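Local coordinates for putative exported protein (Peptoclostridium difficile, PDB 5TTA) that is of unknown function but belongs to the DUF5780 family of the E-set clan and is probably exported, at residues L41-S46 against Y75-L80. Numbering follows the deposited sequence.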
loop_
_atom_site.group_PDB
_atom_site.type_symbol
_atom_site.label_atom_id
_atom_site.label_comp_id
_atom_site.label_asym_id
_atom_site.label_seq_id
_atom_site.Cartn_x
_atom_site.Cartn_y
_atom_site.Cartn_z
ATOM N N LEU A 41 -5.578 -22.546 15.519
ATOM C CA LEU A 41 -6.769 -21.764 15.176
ATOM C C LEU A 41 -7.949 -22.722 15.176
ATOM O O LEU A 41 -7.991 -23.656 14.371
ATOM C CB LEU A 41 -6.612 -21.083 13.815
ATOM C CG LEU A 41 -7.766 -20.225 13.306
ATOM C CD1 LEU A 41 -8.029 -19.060 14.297
ATOM C CD2 LEU A 41 -7.421 -19.673 11.937
ATOM N N PHE A 42 -8.884 -22.515 16.093
ATOM C CA PHE A 42 -9.978 -23.445 16.326
ATOM C C PHE A 42 -11.222 -22.970 15.610
ATOM O O PHE A 42 -11.652 -21.830 15.808
ATOM C CB PHE A 42 -10.293 -23.570 17.817
ATOM C CG PHE A 42 -11.145 -24.754 18.151
ATOM C CD1 PHE A 42 -12.505 -24.622 18.353
ATOM C CD2 PHE A 42 -10.569 -26.014 18.287
ATOM C CE1 PHE A 42 -13.289 -25.724 18.678
ATOM C CE2 PHE A 42 -11.343 -27.123 18.603
ATOM C CZ PHE A 42 -12.708 -26.976 18.798
ATOM N N ILE A 43 -11.831 -23.841 14.814
ATOM C CA ILE A 43 -13.090 -23.475 14.180
ATOM C C ILE A 43 -14.212 -24.003 15.060
ATOM O O ILE A 43 -14.451 -25.210 15.133
ATOM C CB ILE A 43 -13.204 -23.993 12.740
ATOM C CG1 ILE A 43 -12.116 -23.372 11.884
ATOM C CG2 ILE A 43 -14.595 -23.619 12.163
ATOM C CD1 ILE A 43 -12.151 -23.823 10.440
ATOM N N ASN A 44 -14.915 -23.088 15.724
ATOM C CA ASN A 44 -16.044 -23.458 16.571
ATOM C C ASN A 44 -17.275 -23.831 15.766
ATOM O O ASN A 44 -18.060 -24.683 16.212
ATOM C CB ASN A 44 -16.383 -22.303 17.524
ATOM C CG ASN A 44 -15.218 -21.949 18.406
ATOM O OD1 ASN A 44 -14.791 -22.765 19.225
ATOM N ND2 ASN A 44 -14.661 -20.756 18.216
ATOM N N ASN A 45 -17.449 -23.224 14.592
ATOM C CA ASN A 45 -18.654 -23.389 13.791
ATOM C C ASN A 45 -18.516 -22.643 12.471
ATOM O O ASN A 45 -17.765 -21.665 12.386
ATOM C CB ASN A 45 -19.875 -22.875 14.558
ATOM C CG ASN A 45 -21.152 -23.580 14.168
ATOM O OD1 ASN A 45 -21.141 -24.517 13.371
ATOM N ND2 ASN A 45 -22.263 -23.140 14.743
ATOM N N SER A 46 -19.226 -23.093 11.433
ATOM C CA SER A 46 -19.368 -22.316 10.207
ATOM C C SER A 46 -20.790 -22.542 9.732
ATOM O O SER A 46 -21.218 -23.691 9.598
ATOM C CB SER A 46 -18.338 -22.706 9.131
ATOM O OG SER A 46 -18.397 -24.080 8.842
ATOM N N TYR A 75 -4.349 -16.513 7.663
ATOM C CA TYR A 75 -4.792 -17.902 7.698
ATOM C C TYR A 75 -5.291 -18.284 6.319
ATOM O O TYR A 75 -5.538 -17.431 5.468
ATOM C CB TYR A 75 -5.881 -18.162 8.776
ATOM C CG TYR A 75 -7.166 -17.351 8.626
ATOM C CD1 TYR A 75 -7.979 -17.481 7.490
ATOM C CD2 TYR A 75 -7.598 -16.512 9.642
ATOM C CE1 TYR A 75 -9.154 -16.753 7.352
ATOM C CE2 TYR A 75 -8.770 -15.795 9.525
ATOM C CZ TYR A 75 -9.546 -15.918 8.384
ATOM O OH TYR A 75 -10.716 -15.185 8.281
ATOM N N GLU A 76 -5.415 -19.586 6.100
ATOM C CA GLU A 76 -6.141 -20.133 4.961
ATOM C C GLU A 76 -7.119 -21.155 5.514
ATOM O O GLU A 76 -6.714 -22.082 6.227
ATOM C CB GLU A 76 -5.203 -20.765 3.925
ATOM C CG GLU A 76 -4.218 -19.753 3.362
ATOM C CD GLU A 76 -3.273 -20.325 2.314
ATOM O OE1 GLU A 76 -2.440 -19.542 1.797
ATOM O OE2 GLU A 76 -3.358 -21.537 2.004
ATOM N N ILE A 77 -8.399 -20.982 5.197
ATOM C CA ILE A 77 -9.449 -21.848 5.716
ATOM C C ILE A 77 -10.305 -22.303 4.548
ATOM O O ILE A 77 -10.827 -21.465 3.799
ATOM C CB ILE A 77 -10.313 -21.136 6.773
ATOM C CG1 ILE A 77 -9.489 -20.888 8.036
ATOM C CG2 ILE A 77 -11.534 -21.974 7.092
ATOM C CD1 ILE A 77 -10.276 -20.120 9.125
ATOM N N THR A 78 -10.435 -23.628 4.373
ATOM C CA THR A 78 -11.168 -24.158 3.229
ATOM C C THR A 78 -12.549 -24.598 3.689
ATOM O O THR A 78 -12.684 -25.248 4.729
ATOM C CB THR A 78 -10.432 -25.336 2.578
ATOM O OG1 THR A 78 -9.185 -24.881 2.043
ATOM C CG2 THR A 78 -11.268 -25.938 1.431
ATOM N N CYS A 79 -13.571 -24.254 2.902
ATOM C CA CYS A 79 -14.942 -24.653 3.178
ATOM C C CYS A 79 -15.515 -25.494 2.044
ATOM O O CYS A 79 -15.130 -25.349 0.879
ATOM C CB CYS A 79 -15.869 -23.462 3.367
ATOM S SG CYS A 79 -15.411 -22.382 4.768
ATOM N N LEU A 80 -16.464 -26.334 2.430
ATOM C CA LEU A 80 -17.242 -27.229 1.588
ATOM C C LEU A 80 -18.695 -27.059 1.976
ATOM O O LEU A 80 -18.996 -26.732 3.127
ATOM C CB LEU A 80 -16.816 -28.693 1.793
ATOM C CG LEU A 80 -15.341 -28.944 1.498
ATOM C CD1 LEU A 80 -15.004 -30.416 1.884
ATOM C CD2 LEU A 80 -15.072 -28.754 0.020
#
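Leu41 and Ile43 of one strand meet Tyr75 and Ile77 of another across the interface of two stacked beta sheets. The strand segments pass 10.4 Å apart at a signed angle of -33°, a face-to-face spacing that apolar side chains fill between the two segments. Spacing and angle are characteristic of aligned beta-sheet packing, as in a beta sandwich, consistent with the E-set grouping. Packing is tightest at the 41/75 end. There Leu41, its CG anti to the backbone N (chi1 -180°), extends CD2 into the corner between Tyr75 and Ile77. This methyl lies 3.8 Å from Tyr75 CB and 3.9 Å from Tyr75 CD2, meeting the ring obliquely. The same Leu41 CD2 is 4.0 Å from Ile77 CD1, which itself sits 3.8 Å above one face of the Tyr75 ring, displaced toward its rim. The Tyr75 hydroxyl hydrogen-bonds Asp186. Next along, Ile43 and Ile77 approach tip to tip, Ile43 CD1 lying 3.9 Å from Ile77 CG2. Beyond this pair the contact loosens: of the smaller Ser46 and Cys79, Ser46 alone points toward the other strand, and Ser46 CB and Cys79 SG stay 5.3 Å apart. Phe42 lies on the solvent side of its strand, whereas Ser46 OG is buried and hydrogen-bonded to Tyr247, Ser208 and the Ile206 carbonyl. Strand 58-66 pairs antiparallel with strand 41-50 and adds Leu64 beside both isoleucines; in the other sheet, strand 72-82 runs between strands 131-135 and 205-215, the latter supplying Val213 against Leu41 and Ser208 against Ile43.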